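Local coordinates for protein-glutamine gamma-glutamyltransferase (Pagrus major, PDB 1G0D) that probably catalyses calcium-dependent cross-linking of proteins by joining peptide-bound glutamine to lysine side chains or other primary amines, and probably also binds GTP, at residues V155-G160 and S424-Y429; S172-Y177 and K660-F665; Q179-V184 and S652-G657; V278-L283 and T290-N295. One frame throughout, in Å; residues are numbered along the deposited sequence.

Contact 1 (V155-G160 and S424-Y429); sequences VMNEDG and STKSVY
The aliphatic part of Lys426 lies against the backbone of Gly160, with Lys426 CD 4.0 Å from Gly160 CA. One carbon further on, Lys426 CE comes within 4.2 Å of Asp159 O, and the ammonium group ends near the amide of Asn157, Lys426 NZ lying 4.1 Å from Asn157 ND2. These two nitrogens are both donors and do not bond to each other; their side chains cross at about a right angle. They share a carboxylate instead: Glu153, on helix 148-156, forms a salt bridge with Lys426 NZ through OE2 and accepts from Asn157 ND2 through OE1. The lysine chain runs extended until its last torsion, where a bend (chi4 -51°) turns NZ back onto its own loop. There Lys426 NZ donates to Ser427 O over 2.7 Å, almost in line with the carbonyl, and also bonds to Gly430 O, so one anion and two carbonyls fix the ammonium group. The other side of the Asn157 amide closes an Asx turn: Asp159 N donates to Asn157 OD1 over 2.8 Å with a nearly straight N-H (171°), although the donor stands above the carbonyl plane. This turn carries the chain from helix 148-156 into strand 159-164, the first arm of a hairpin with strand 169-176 in the catalytic core. Gly160 is held there by backbone bonding to Trp175. Strand 424-426 pairs antiparallel with strand 433-435, where Thr425 bonds to Glu434 through the backbone. Glu434, a probable calcium ligand by analogy with related transglutaminases, has its side chain about 7 Å from that of Lys426.

Contact 2 (S172-Y177 and K660-F665); sequences SIPWNY and KLLVDF
One methyl group of Leu662 makes the close part of the meeting with Pro174, Trp175 and Asn176. Leu662 CD2 reaches up to the backbone of strand 169-176, 3.5 Å from Asn176 N and 3.8 Å from Trp175 C, and lies 3.8 Å from Asn176 CB. The leucine CG stands anti to its carbonyl carbon (chi1 -73°), which raises the branch toward the other strand. Packing is looser at Pro174: its CB is 4.3 Å from Leu662 CG, the proline is partly exposed, and Val676 of strand 673-682 touches both residues. Trp175 turns its indole the other way, into the core, where it packs on helix 272-286 and its NE1 bonds to Ser252. The two strands belong to different sheets and cross steeply, their axes 7.9 Å apart at closest and their directions 114° apart, and between these two segments Leu662 makes nearly all of the contact. With no hydrogen bond between them, the segments meet by van der Waals packing of one leucine on backbone atoms and side-chain carbons, with the Asp664-Arg248 salt bridge nearby; such packing may ease the separation of core and C-terminal barrels known in human tissue transglutaminase.

Contact 3 (Q179-V184 and S652-G657); sequences QFEDYV and SPMRTG
Glu181 OE2 is gripped from three directions: by Arg655 NH2, by a water and by the backbone N of Gly626. The salt bridge from Arg655 NH2 to Glu181 OE2 is 2.6 Å long, with an N-H...O angle of 157°. The carboxylate oxygen sits close to the guanidinium plane, yet it is met on its anti side, 30° out of the carboxylate plane, and the two flat groups stand at an angle to each other. The water donates to Glu181 OE2 over 2.8 Å and accepts a longer bond, 3.3 Å, from Arg655 NE, closing a small ring beside the direct bond. A bend in the glutamate chain (chi2 -69°) brings the acid to this point; its other oxygen, Glu181 OE1, lies 3.9 Å from Met654 CE. Phe180 covers the arginine from another quarter: Phe180 O stands over the rim of one guanidinium face, and Phe180 CB is 3.9 Å from Arg655 NH1. That nitrogen also forms salt bridges with Glu158 and Glu26, so the guanidinium gathers three acids, whose mutual repulsion it is likely to offset. A leucine in place of Arg655 would probably leave Glu181, Glu158 and Glu26 crowded together without their shared cation. The motif on the core side is a type II beta turn from Glu181 to Val184, with Tyr183 as N-cap residue of helix 184-193, while Glu181 also packs on Val253 of helix 253-261. Facing it, residues 652-657 form the loop that joins strands 644-651 and 659-666 of the C-terminal Ig-like domain.

Contact 4 (V278-L283 and T290-N295); sequences VACTVL and TRPITN. With SO4 (sulfate ion), chain B.
Cys280 enters between Thr290 and Pro292. Its CB lies 4.1 Å from Pro292 CG, and from there SG, anti to the backbone N (chi1 -168°), points into the strand: Cys280 SG is 3.8 Å from Pro292 CD and equally far from Thr290 O. Thr290 replies with its methyl, CG2 coming 3.8 Å from Cys280 CA. Its hydroxyl lies one helical turn along, Thr290 OG1 being 3.4 Å from Leu283 CB; this oxygen is buried but hydrogen-bonded to Ile288 O and Ser337 OG. No hydrogen bond joins the two segments, and the interface is a sulfur, methyl and ring packing in which Thr290 is covered most.

Between Thr290 and Pro292, Arg291 turns its side chain away from the helix and extends to a sulfate, probably from the crystallisation liquor. Arg291 NH1 donates to sulfate O4 over 3.1 Å at 157°, with O4 at the guanidinium edge, whereas the bonds from Arg291 NH2 to sulfate O4 and O1 are weak; NH2 instead forms a salt bridge with Glu336. Trp351 adds a cation-pi contact as well as an N-H to the sulfate. A methionine in place of Arg291 would probably leave Glu336 without its cation and the sulfate without its guanidinium partner.

The helix and strand run nearly antiparallel, 173° apart in direction with axes 8.0 Å from each other, as the chain doubles back within the papain-like core. Helix 272-286, which begins at the active-site Cys272, thus packs against strand 290-298, which pairs antiparallel with strand 329-339.

Contact 4 lies nearest the middle of the chain, and contact 1 adjoins it, centres 10 Å apart; a probable hydrogen bond from Thr294 N to Ser424 O (2.9 Å) joins them. Contacts 1 and 2 share the hairpin of strands 159-164 and 169-176, where Tyr177 N probably bonds to Glu158 O at 2.7 Å; the Tyr177 ring reaches Cys280 and its hydroxyl Pro292 of contact 4. Contacts 2 and 3, centres 15 Å apart, are successive points where the core meets the C-terminal barrel. Cys272 of the catalytic triad is about 10 Å from Pro292 and 11 Å from Trp175, side chain to side chain, whereas contact 3 lies away from the catalytic, calcium and GTP sites.

Contact 1 (V155-G160 and S424-Y429)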
loop_
_atom_site.group_PDB
_atom_site.type_symbol
_atom_site.label_atom_id
_atom_site.label_comp_id
_atom_site.label_asym_id
_atom_site.label_seq_id
_atom_site.Cartn_x
_atom_site.Cartn_y
_atom_site.Cartn_z
ATOM N N VAL A 155 3.767 4.225 -11.965
ATOM C CA VAL A 155 5.154 3.728 -11.971
ATOM C C VAL A 155 6.101 4.851 -11.566
ATOM O O VAL A 155 6.876 4.715 -10.633
ATOM C CB VAL A 155 5.694 3.215 -13.341
ATOM C CG1 VAL A 155 7.183 2.872 -13.186
ATOM C CG2 VAL A 155 4.976 1.987 -13.789
ATOM N N MET A 156 6.013 5.978 -12.242
ATOM C CA MET A 156 6.915 7.082 -11.972
ATOM C C MET A 156 6.664 7.994 -10.798
ATOM O O MET A 156 7.583 8.631 -10.322
ATOM C CB MET A 156 7.047 7.899 -13.246
ATOM C CG MET A 156 7.596 7.044 -14.386
ATOM S SD MET A 156 9.292 6.754 -14.062
ATOM C CE MET A 156 9.472 5.259 -14.702
ATOM N N ASN A 157 5.436 8.090 -10.322
ATOM C CA ASN A 157 5.188 8.972 -9.189
ATOM C C ASN A 157 5.690 8.388 -7.862
ATOM O O ASN A 157 5.426 7.225 -7.539
ATOM C CB ASN A 157 3.716 9.289 -9.085
ATOM C CG ASN A 157 3.482 10.414 -8.137
ATOM O OD1 ASN A 157 4.377 10.748 -7.359
ATOM N ND2 ASN A 157 2.303 11.016 -8.178
ATOM N N GLU A 158 6.429 9.177 -7.097
ATOM C CA GLU A 158 6.977 8.678 -5.834
ATOM C C GLU A 158 6.195 9.124 -4.595
ATOM O O GLU A 158 6.489 8.700 -3.470
ATOM C CB GLU A 158 8.430 9.116 -5.673
ATOM C CG GLU A 158 9.455 8.399 -6.554
ATOM C CD GLU A 158 10.835 9.045 -6.461
ATOM O OE1 GLU A 158 10.978 10.223 -6.877
ATOM O OE2 GLU A 158 11.769 8.385 -5.958
ATOM N N ASP A 159 5.200 9.973 -4.807
ATOM C CA ASP A 159 4.387 10.491 -3.725
ATOM C C ASP A 159 2.972 10.061 -3.950
ATOM O O ASP A 159 2.410 10.321 -5.004
ATOM C CB ASP A 159 4.445 12.005 -3.719
ATOM C CG ASP A 159 5.746 12.512 -3.213
ATOM O OD1 ASP A 159 5.985 12.306 -2.010
ATOM O OD2 ASP A 159 6.529 13.094 -4.005
ATOM N N GLY A 160 2.400 9.395 -2.964
ATOM C CA GLY A 160 1.034 8.943 -3.085
ATOM C C GLY A 160 0.191 9.430 -1.920
ATOM O O GLY A 160 0.610 10.253 -1.110
ATOM N N SER A 424 -11.203 3.120 -2.585
ATOM C CA SER A 424 -10.542 4.333 -3.021
ATOM C C SER A 424 -9.101 4.128 -3.420
ATOM O O SER A 424 -8.428 3.244 -2.898
ATOM C CB SER A 424 -10.561 5.337 -1.872
ATOM O OG SER A 424 -11.877 5.774 -1.593
ATOM N N THR A 425 -8.640 4.965 -4.349
ATOM C CA THR A 425 -7.259 4.966 -4.782
ATOM C C THR A 425 -6.993 6.412 -5.177
ATOM O O THR A 425 -7.928 7.168 -5.430
ATOM C CB THR A 425 -7.006 4.017 -5.957
ATOM O OG1 THR A 425 -5.599 3.824 -6.098
ATOM C CG2 THR A 425 -7.529 4.588 -7.271
ATOM N N LYS A 426 -5.731 6.819 -5.203
ATOM C CA LYS A 426 -5.410 8.201 -5.581
ATOM C C LYS A 426 -5.668 8.475 -7.068
ATOM O O LYS A 426 -5.480 7.621 -7.935
ATOM C CB LYS A 426 -3.940 8.548 -5.253
ATOM C CG LYS A 426 -3.503 9.970 -5.661
ATOM C CD LYS A 426 -2.047 10.254 -5.332
ATOM C CE LYS A 426 -1.494 11.431 -6.135
ATOM N NZ LYS A 426 -1.773 11.266 -7.588
ATOM N N SER A 427 -6.084 9.703 -7.331
ATOM C CA SER A 427 -6.365 10.148 -8.660
ATOM C C SER A 427 -5.090 10.425 -9.455
ATOM O O SER A 427 -4.100 10.916 -8.925
ATOM C CB SER A 427 -7.164 11.418 -8.582
ATOM O OG SER A 427 -7.247 11.941 -9.883
ATOM N N VAL A 428 -5.147 10.137 -10.752
ATOM C CA VAL A 428 -4.025 10.347 -11.616
ATOM C C VAL A 428 -3.688 11.812 -11.777
ATOM O O VAL A 428 -2.549 12.179 -12.104
ATOM C CB VAL A 428 -4.294 9.771 -12.993
ATOM C CG1 VAL A 428 -3.249 10.262 -13.958
ATOM C CG2 VAL A 428 -4.264 8.277 -12.919
ATOM N N TYR A 429 -4.671 12.660 -11.569
ATOM C CA TYR A 429 -4.420 14.075 -11.718
ATOM C C TYR A 429 -4.965 14.756 -10.502
ATOM O O TYR A 429 -6.167 14.851 -10.325
ATOM C CB TYR A 429 -5.095 14.608 -12.975
ATOM C CG TYR A 429 -4.355 14.268 -14.236
ATOM C CD1 TYR A 429 -2.951 14.278 -14.274
ATOM C CD2 TYR A 429 -5.048 13.901 -15.383
ATOM C CE1 TYR A 429 -2.249 13.921 -15.432
ATOM C CE2 TYR A 429 -4.361 13.542 -16.548
ATOM C CZ TYR A 429 -2.964 13.550 -16.562
ATOM O OH TYR A 429 -2.319 13.152 -17.710
#

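Contact 2 (S172-Y177 and K660-F665)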
loop_
_atom_site.group_PDB
_atom_site.type_symbol
_atom_site.label_atom_id
_atom_site.label_comp_id
_atom_site.label_asym_id
_atom_site.label_seq_id
_atom_site.Cartn_x
_atom_site.Cartn_y
_atom_site.Cartn_z
ATOM N N SER A 172 -6.980 11.347 4.437
ATOM C CA SER A 172 -5.875 10.993 3.572
ATOM C C SER A 172 -4.557 11.135 4.256
ATOM O O SER A 172 -4.335 12.096 5.009
ATOM C CB SER A 172 -5.796 11.914 2.364
ATOM O OG SER A 172 -7.066 12.361 1.960
ATOM N N ILE A 173 -3.668 10.182 4.015
ATOM C CA ILE A 173 -2.346 10.353 4.542
ATOM C C ILE A 173 -1.399 10.210 3.380
ATOM O O ILE A 173 -1.491 9.273 2.576
ATOM C CB ILE A 173 -1.968 9.363 5.640
ATOM C CG1 ILE A 173 -1.821 7.987 5.053
ATOM C CG2 ILE A 173 -2.988 9.417 6.761
ATOM C CD1 ILE A 173 -0.495 7.406 5.362
ATOM N N PRO A 174 -0.583 11.241 3.178
ATOM C CA PRO A 174 0.405 11.243 2.118
ATOM C C PRO A 174 1.453 10.168 2.440
ATOM O O PRO A 174 1.660 9.848 3.605
ATOM C CB PRO A 174 0.989 12.644 2.211
ATOM C CG PRO A 174 0.754 13.048 3.579
ATOM C CD PRO A 174 -0.617 12.545 3.851
ATOM N N TRP A 175 2.106 9.611 1.412
ATOM C CA TRP A 175 3.141 8.600 1.613
ATOM C C TRP A 175 4.290 8.820 0.642
ATOM O O TRP A 175 4.076 9.112 -0.531
ATOM C CB TRP A 175 2.572 7.212 1.412
ATOM C CG TRP A 175 3.429 6.124 1.990
ATOM C CD1 TRP A 175 4.394 5.409 1.336
ATOM C CD2 TRP A 175 3.312 5.532 3.309
ATOM N NE1 TRP A 175 4.883 4.406 2.151
ATOM C CE2 TRP A 175 4.240 4.455 3.360
ATOM C CE3 TRP A 175 2.517 5.805 4.438
ATOM C CZ2 TRP A 175 4.387 3.642 4.514
ATOM C CZ3 TRP A 175 2.664 4.994 5.574
ATOM C CH2 TRP A 175 3.600 3.928 5.596
ATOM N N ASN A 176 5.511 8.704 1.131
ATOM C CA ASN A 176 6.647 8.875 0.254
ATOM C C ASN A 176 7.071 7.472 -0.178
ATOM O O ASN A 176 7.756 6.752 0.565
ATOM C CB ASN A 176 7.761 9.614 1.012
ATOM C CG ASN A 176 9.090 9.642 0.268
ATOM O OD1 ASN A 176 9.171 9.299 -0.905
ATOM N ND2 ASN A 176 10.151 10.041 0.965
ATOM N N TYR A 177 6.649 7.055 -1.368
ATOM C CA TYR A 177 7.021 5.723 -1.829
ATOM C C TYR A 177 8.518 5.649 -2.031
ATOM O O TYR A 177 9.108 4.578 -1.915
ATOM C CB TYR A 177 6.321 5.376 -3.127
ATOM C CG TYR A 177 4.834 5.307 -2.993
ATOM C CD1 TYR A 177 4.239 4.483 -2.058
ATOM C CD2 TYR A 177 4.016 6.099 -3.795
ATOM C CE1 TYR A 177 2.845 4.448 -1.920
ATOM C CE2 TYR A 177 2.654 6.084 -3.675
ATOM C CZ TYR A 177 2.063 5.261 -2.737
ATOM O OH TYR A 177 0.694 5.270 -2.643
ATOM N N LYS A 660 7.098 16.679 -2.340
ATOM C CA LYS A 660 6.248 16.784 -1.156
ATOM C C LYS A 660 7.048 16.479 0.140
ATOM O O LYS A 660 7.812 15.481 0.208
ATOM C CB LYS A 660 5.055 15.828 -1.324
ATOM C CG LYS A 660 4.246 16.076 -2.595
ATOM C CD LYS A 660 2.884 16.668 -2.258
ATOM C CE LYS A 660 2.280 17.480 -3.399
ATOM N NZ LYS A 660 2.435 16.721 -4.662
ATOM N N LEU A 661 6.914 17.363 1.138
ATOM C CA LEU A 661 7.632 17.202 2.403
ATOM C C LEU A 661 6.625 16.696 3.380
ATOM O O LEU A 661 5.549 17.297 3.554
ATOM C CB LEU A 661 8.234 18.519 2.876
ATOM C CG LEU A 661 9.050 18.443 4.160
ATOM C CD1 LEU A 661 10.252 17.530 4.002
ATOM C CD2 LEU A 661 9.469 19.859 4.551
ATOM N N LEU A 662 6.974 15.558 3.981
ATOM C CA LEU A 662 6.109 14.862 4.940
ATOM C C LEU A 662 6.626 14.948 6.381
ATOM O O LEU A 662 7.830 14.876 6.647
ATOM C CB LEU A 662 5.954 13.383 4.544
ATOM C CG LEU A 662 5.104 12.989 3.337
ATOM C CD1 LEU A 662 5.550 13.690 2.070
ATOM C CD2 LEU A 662 5.267 11.523 3.141
ATOM N N VAL A 663 5.702 15.131 7.315
ATOM C CA VAL A 663 6.073 15.226 8.706
ATOM C C VAL A 663 5.097 14.526 9.658
ATOM O O VAL A 663 3.862 14.583 9.512
ATOM C CB VAL A 663 6.231 16.714 9.116
ATOM C CG1 VAL A 663 6.668 16.816 10.550
ATOM C CG2 VAL A 663 7.250 17.380 8.224
ATOM N N ASP A 664 5.705 13.846 10.626
ATOM C CA ASP A 664 5.016 13.140 11.680
ATOM C C ASP A 664 5.430 13.676 13.074
ATOM O O ASP A 664 6.585 14.031 13.309
ATOM C CB ASP A 664 5.354 11.659 11.588
ATOM C CG ASP A 664 4.891 10.889 12.799
ATOM O OD1 ASP A 664 3.689 10.529 12.861
ATOM O OD2 ASP A 664 5.727 10.653 13.700
ATOM N N PHE A 665 4.472 13.755 13.990
ATOM C CA PHE A 665 4.750 14.175 15.372
ATOM C C PHE A 665 4.157 13.191 16.381
ATOM O O PHE A 665 2.956 12.867 16.332
ATOM C CB PHE A 665 4.196 15.585 15.688
ATOM C CG PHE A 665 4.294 15.965 17.163
ATOM C CD1 PHE A 665 5.468 16.516 17.691
ATOM C CD2 PHE A 665 3.235 15.713 18.036
ATOM C CE1 PHE A 665 5.580 16.796 19.075
ATOM C CE2 PHE A 665 3.345 15.991 19.405
ATOM C CZ PHE A 665 4.515 16.529 19.922
#

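Contact 3 (Q179-V184 and S652-G657)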
loop_
_atom_site.group_PDB
_atom_site.type_symbol
_atom_site.label_atom_id
_atom_site.label_comp_id
_atom_site.label_asym_id
_atom_site.label_seq_id
_atom_site.Cartn_x
_atom_site.Cartn_y
_atom_site.Cartn_z
ATOM N N GLN A 179 10.580 5.186 -4.398
ATOM C CA GLN A 179 11.196 4.082 -5.138
ATOM C C GLN A 179 12.497 4.430 -5.868
ATOM O O GLN A 179 13.280 3.533 -6.211
ATOM C CB GLN A 179 10.212 3.470 -6.138
ATOM C CG GLN A 179 9.649 4.437 -7.124
ATOM C CD GLN A 179 8.357 5.034 -6.654
ATOM O OE1 GLN A 179 8.067 5.095 -5.439
ATOM N NE2 GLN A 179 7.560 5.487 -7.606
ATOM N N PHE A 180 12.756 5.718 -6.084
ATOM C CA PHE A 180 13.988 6.120 -6.776
ATOM C C PHE A 180 15.045 6.734 -5.865
ATOM O O PHE A 180 16.020 7.318 -6.353
ATOM C CB PHE A 180 13.667 7.082 -7.918
ATOM C CG PHE A 180 12.707 6.507 -8.914
ATOM C CD1 PHE A 180 12.839 5.179 -9.341
ATOM C CD2 PHE A 180 11.647 7.259 -9.378
ATOM C CE1 PHE A 180 11.934 4.614 -10.201
ATOM C CE2 PHE A 180 10.736 6.717 -10.242
ATOM C CZ PHE A 180 10.873 5.386 -10.656
ATOM N N GLU A 181 14.836 6.600 -4.548
ATOM C CA GLU A 181 15.767 7.105 -3.534
ATOM C C GLU A 181 16.962 6.192 -3.549
ATOM O O GLU A 181 16.863 5.049 -3.965
ATOM C CB GLU A 181 15.123 7.112 -2.153
ATOM C CG GLU A 181 14.032 8.175 -1.984
ATOM C CD GLU A 181 14.542 9.622 -1.968
ATOM O OE1 GLU A 181 14.638 10.190 -0.861
ATOM O OE2 GLU A 181 14.826 10.200 -3.042
ATOM N N ASP A 182 18.097 6.664 -3.085
ATOM C CA ASP A 182 19.270 5.822 -3.199
ATOM C C ASP A 182 19.182 4.443 -2.656
ATOM O O ASP A 182 18.793 4.261 -1.509
ATOM C CB ASP A 182 20.476 6.477 -2.569
ATOM C CG ASP A 182 20.946 7.644 -3.343
ATOM O OD1 ASP A 182 22.021 8.176 -3.019
ATOM O OD2 ASP A 182 20.224 8.030 -4.274
ATOM N N TYR A 183 19.581 3.496 -3.500
ATOM C CA TYR A 183 19.658 2.076 -3.181
ATOM C C TYR A 183 18.373 1.289 -2.983
ATOM O O TYR A 183 18.394 0.073 -2.786
ATOM C CB TYR A 183 20.575 1.893 -1.978
ATOM C CG TYR A 183 21.840 2.699 -2.104
ATOM C CD1 TYR A 183 22.187 3.638 -1.143
ATOM C CD2 TYR A 183 22.663 2.567 -3.219
ATOM C CE1 TYR A 183 23.310 4.429 -1.289
ATOM C CE2 TYR A 183 23.789 3.351 -3.378
ATOM C CZ TYR A 183 24.105 4.281 -2.408
ATOM O OH TYR A 183 25.211 5.080 -2.565
ATOM N N VAL A 184 17.239 1.959 -3.070
ATOM C CA VAL A 184 15.986 1.248 -2.898
ATOM C C VAL A 184 15.820 0.176 -3.994
ATOM O O VAL A 184 15.107 -0.821 -3.799
ATOM C CB VAL A 184 14.832 2.221 -2.919
ATOM C CG1 VAL A 184 13.544 1.476 -3.170
ATOM C CG2 VAL A 184 14.805 2.998 -1.591
ATOM N N SER A 652 19.299 20.451 2.137
ATOM C CA SER A 652 19.463 20.816 0.732
ATOM C C SER A 652 18.797 19.786 -0.188
ATOM O O SER A 652 19.283 18.656 -0.310
ATOM C CB SER A 652 20.956 20.909 0.415
ATOM O OG SER A 652 21.528 22.093 0.959
ATOM N N PRO A 653 17.704 20.172 -0.883
ATOM C CA PRO A 653 17.072 19.177 -1.750
ATOM C C PRO A 653 18.086 18.336 -2.552
ATOM O O PRO A 653 19.216 18.752 -2.786
ATOM C CB PRO A 653 16.130 20.014 -2.606
ATOM C CG PRO A 653 15.766 21.156 -1.712
ATOM C CD PRO A 653 17.027 21.480 -0.964
ATOM N N MET A 654 17.693 17.129 -2.929
ATOM C CA MET A 654 18.590 16.268 -3.648
ATOM C C MET A 654 18.279 16.218 -5.127
ATOM O O MET A 654 19.169 16.126 -5.956
ATOM C CB MET A 654 18.516 14.878 -3.054
ATOM C CG MET A 654 19.147 14.803 -1.712
ATOM S SD MET A 654 18.876 13.226 -0.914
ATOM C CE MET A 654 17.032 13.212 -0.655
ATOM N N ARG A 655 17.006 16.246 -5.470
ATOM C CA ARG A 655 16.608 16.219 -6.868
ATOM C C ARG A 655 15.635 17.369 -7.138
ATOM O O ARG A 655 14.987 17.939 -6.245
ATOM C CB ARG A 655 15.947 14.874 -7.226
ATOM C CG ARG A 655 16.879 13.648 -7.312
ATOM C CD ARG A 655 16.090 12.383 -7.668
ATOM N NE ARG A 655 15.442 11.773 -6.505
ATOM C CZ ARG A 655 14.283 11.119 -6.535
ATOM N NH1 ARG A 655 13.630 10.982 -7.667
ATOM N NH2 ARG A 655 13.782 10.585 -5.431
ATOM N N THR A 656 15.530 17.720 -8.400
ATOM C CA THR A 656 14.672 18.809 -8.772
ATOM C C THR A 656 13.277 18.273 -9.013
ATOM O O THR A 656 13.090 17.066 -9.071
ATOM C CB THR A 656 15.266 19.503 -10.002
ATOM O OG1 THR A 656 14.311 20.432 -10.509
ATOM C CG2 THR A 656 15.666 18.483 -11.080
ATOM N N GLY A 657 12.284 19.152 -9.101
ATOM C CA GLY A 657 10.923 18.696 -9.343
ATOM C C GLY A 657 9.880 19.172 -8.346
ATOM O O GLY A 657 10.197 19.920 -7.409
HETATM O O HOH W 1 17.215 11.493 -3.748
#

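Contact 4 (V278-L283 and T290-N295)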
loop_
_atom_site.group_PDB
_atom_site.type_symbol
_atom_site.label_atom_id
_atom_site.label_comp_id
_atom_site.label_asym_id
_atom_site.label_seq_id
_atom_site.Cartn_x
_atom_site.Cartn_y
_atom_site.Cartn_z
ATOM N N VAL A 278 4.543 -0.256 1.333
ATOM C CA VAL A 278 5.881 -0.824 1.083
ATOM C C VAL A 278 5.828 -1.747 -0.152
ATOM O O VAL A 278 6.790 -1.853 -0.899
ATOM C CB VAL A 278 6.384 -1.616 2.326
ATOM C CG1 VAL A 278 7.623 -2.410 2.022
ATOM C CG2 VAL A 278 6.662 -0.681 3.437
ATOM N N ALA A 279 4.705 -2.420 -0.387
ATOM C CA ALA A 279 4.579 -3.306 -1.569
ATOM C C ALA A 279 4.587 -2.419 -2.790
ATOM O O ALA A 279 5.222 -2.740 -3.789
ATOM C CB ALA A 279 3.243 -4.133 -1.548
ATOM N N CYS A 280 3.863 -1.305 -2.703
ATOM C CA CYS A 280 3.802 -0.364 -3.795
ATOM C C CYS A 280 5.161 0.172 -4.158
ATOM O O CYS A 280 5.472 0.238 -5.322
ATOM C CB CYS A 280 2.927 0.810 -3.436
ATOM S SG CYS A 280 2.512 1.860 -4.815
ATOM N N THR A 281 5.968 0.557 -3.177
ATOM C CA THR A 281 7.307 1.118 -3.431
ATOM C C THR A 281 8.198 0.170 -4.202
ATOM O O THR A 281 8.927 0.567 -5.101
ATOM C CB THR A 281 8.051 1.432 -2.124
ATOM O OG1 THR A 281 7.705 2.742 -1.667
ATOM C CG2 THR A 281 9.519 1.425 -2.342
ATOM N N VAL A 282 8.148 -1.097 -3.832
ATOM C CA VAL A 282 8.982 -2.093 -4.463
ATOM C C VAL A 282 8.512 -2.507 -5.858
ATOM O O VAL A 282 9.316 -2.657 -6.758
ATOM C CB VAL A 282 9.107 -3.369 -3.527
ATOM C CG1 VAL A 282 9.891 -4.485 -4.251
ATOM C CG2 VAL A 282 9.816 -2.983 -2.197
ATOM N N LEU A 283 7.221 -2.706 -6.047
ATOM C CA LEU A 283 6.740 -3.117 -7.354
ATOM C C LEU A 283 6.895 -1.911 -8.329
ATOM O O LEU A 283 7.385 -2.049 -9.459
ATOM C CB LEU A 283 5.296 -3.630 -7.209
ATOM C CG LEU A 283 5.190 -4.885 -6.313
ATOM C CD1 LEU A 283 3.776 -5.048 -5.841
ATOM C CD2 LEU A 283 5.634 -6.138 -7.057
ATOM N N THR A 290 1.572 -0.023 -10.166
ATOM C CA THR A 290 0.892 -0.338 -8.889
ATOM C C THR A 290 0.216 0.851 -8.165
ATOM O O THR A 290 0.698 1.991 -8.195
ATOM C CB THR A 290 1.957 -1.014 -7.931
ATOM O OG1 THR A 290 2.503 -2.173 -8.575
ATOM C CG2 THR A 290 1.375 -1.413 -6.586
ATOM N N ARG A 291 -0.911 0.603 -7.523
ATOM C CA ARG A 291 -1.554 1.669 -6.752
ATOM C C ARG A 291 -2.220 1.119 -5.502
ATOM O O ARG A 291 -2.923 0.102 -5.548
ATOM C CB ARG A 291 -2.612 2.386 -7.559
ATOM C CG ARG A 291 -3.537 1.468 -8.303
ATOM C CD ARG A 291 -4.612 2.262 -8.982
ATOM N NE ARG A 291 -5.594 1.382 -9.580
ATOM C CZ ARG A 291 -6.543 1.777 -10.412
ATOM N NH1 ARG A 291 -6.642 3.059 -10.754
ATOM N NH2 ARG A 291 -7.401 0.885 -10.889
ATOM N N PRO A 292 -1.980 1.754 -4.351
ATOM C CA PRO A 292 -2.604 1.272 -3.118
ATOM C C PRO A 292 -4.092 1.519 -3.110
ATOM O O PRO A 292 -4.515 2.671 -3.282
ATOM C CB PRO A 292 -1.918 2.081 -2.024
ATOM C CG PRO A 292 -0.681 2.575 -2.672
ATOM C CD PRO A 292 -1.073 2.872 -4.074
ATOM N N ILE A 293 -4.890 0.458 -2.938
ATOM C CA ILE A 293 -6.329 0.673 -2.853
ATOM C C ILE A 293 -6.837 0.412 -1.421
ATOM O O ILE A 293 -6.326 -0.475 -0.738
ATOM C CB ILE A 293 -7.149 -0.143 -3.894
ATOM C CG1 ILE A 293 -7.537 -1.421 -3.303
ATOM C CG2 ILE A 293 -6.465 -0.320 -5.234
ATOM C CD1 ILE A 293 -8.997 -1.403 -3.330
ATOM N N THR A 294 -7.802 1.222 -0.962
ATOM C CA THR A 294 -8.377 1.092 0.391
ATOM C C THR A 294 -9.848 0.690 0.358
ATOM O O THR A 294 -10.633 1.246 -0.394
ATOM C CB THR A 294 -8.271 2.417 1.179
ATOM O OG1 THR A 294 -6.903 2.787 1.306
ATOM C CG2 THR A 294 -8.766 2.254 2.550
ATOM N N ASN A 295 -10.233 -0.262 1.194
ATOM C CA ASN A 295 -11.608 -0.741 1.237
ATOM C C ASN A 295 -12.238 -0.302 2.526
ATOM O O ASN A 295 -11.645 -0.512 3.582
ATOM C CB ASN A 295 -11.591 -2.252 1.209
ATOM C CG ASN A 295 -12.957 -2.842 1.070
ATOM O OD1 ASN A 295 -13.843 -2.228 0.480
ATOM N ND2 ASN A 295 -13.148 -4.047 1.611
HETATM S S SO4 B . -8.483 2.397 -14.213
HETATM O O1 SO4 B . -8.991 1.132 -13.976
HETATM O O2 SO4 B . -7.169 2.252 -14.713
HETATM O O3 SO4 B . -9.266 2.833 -15.280
HETATM O O4 SO4 B . -8.689 3.234 -13.063
#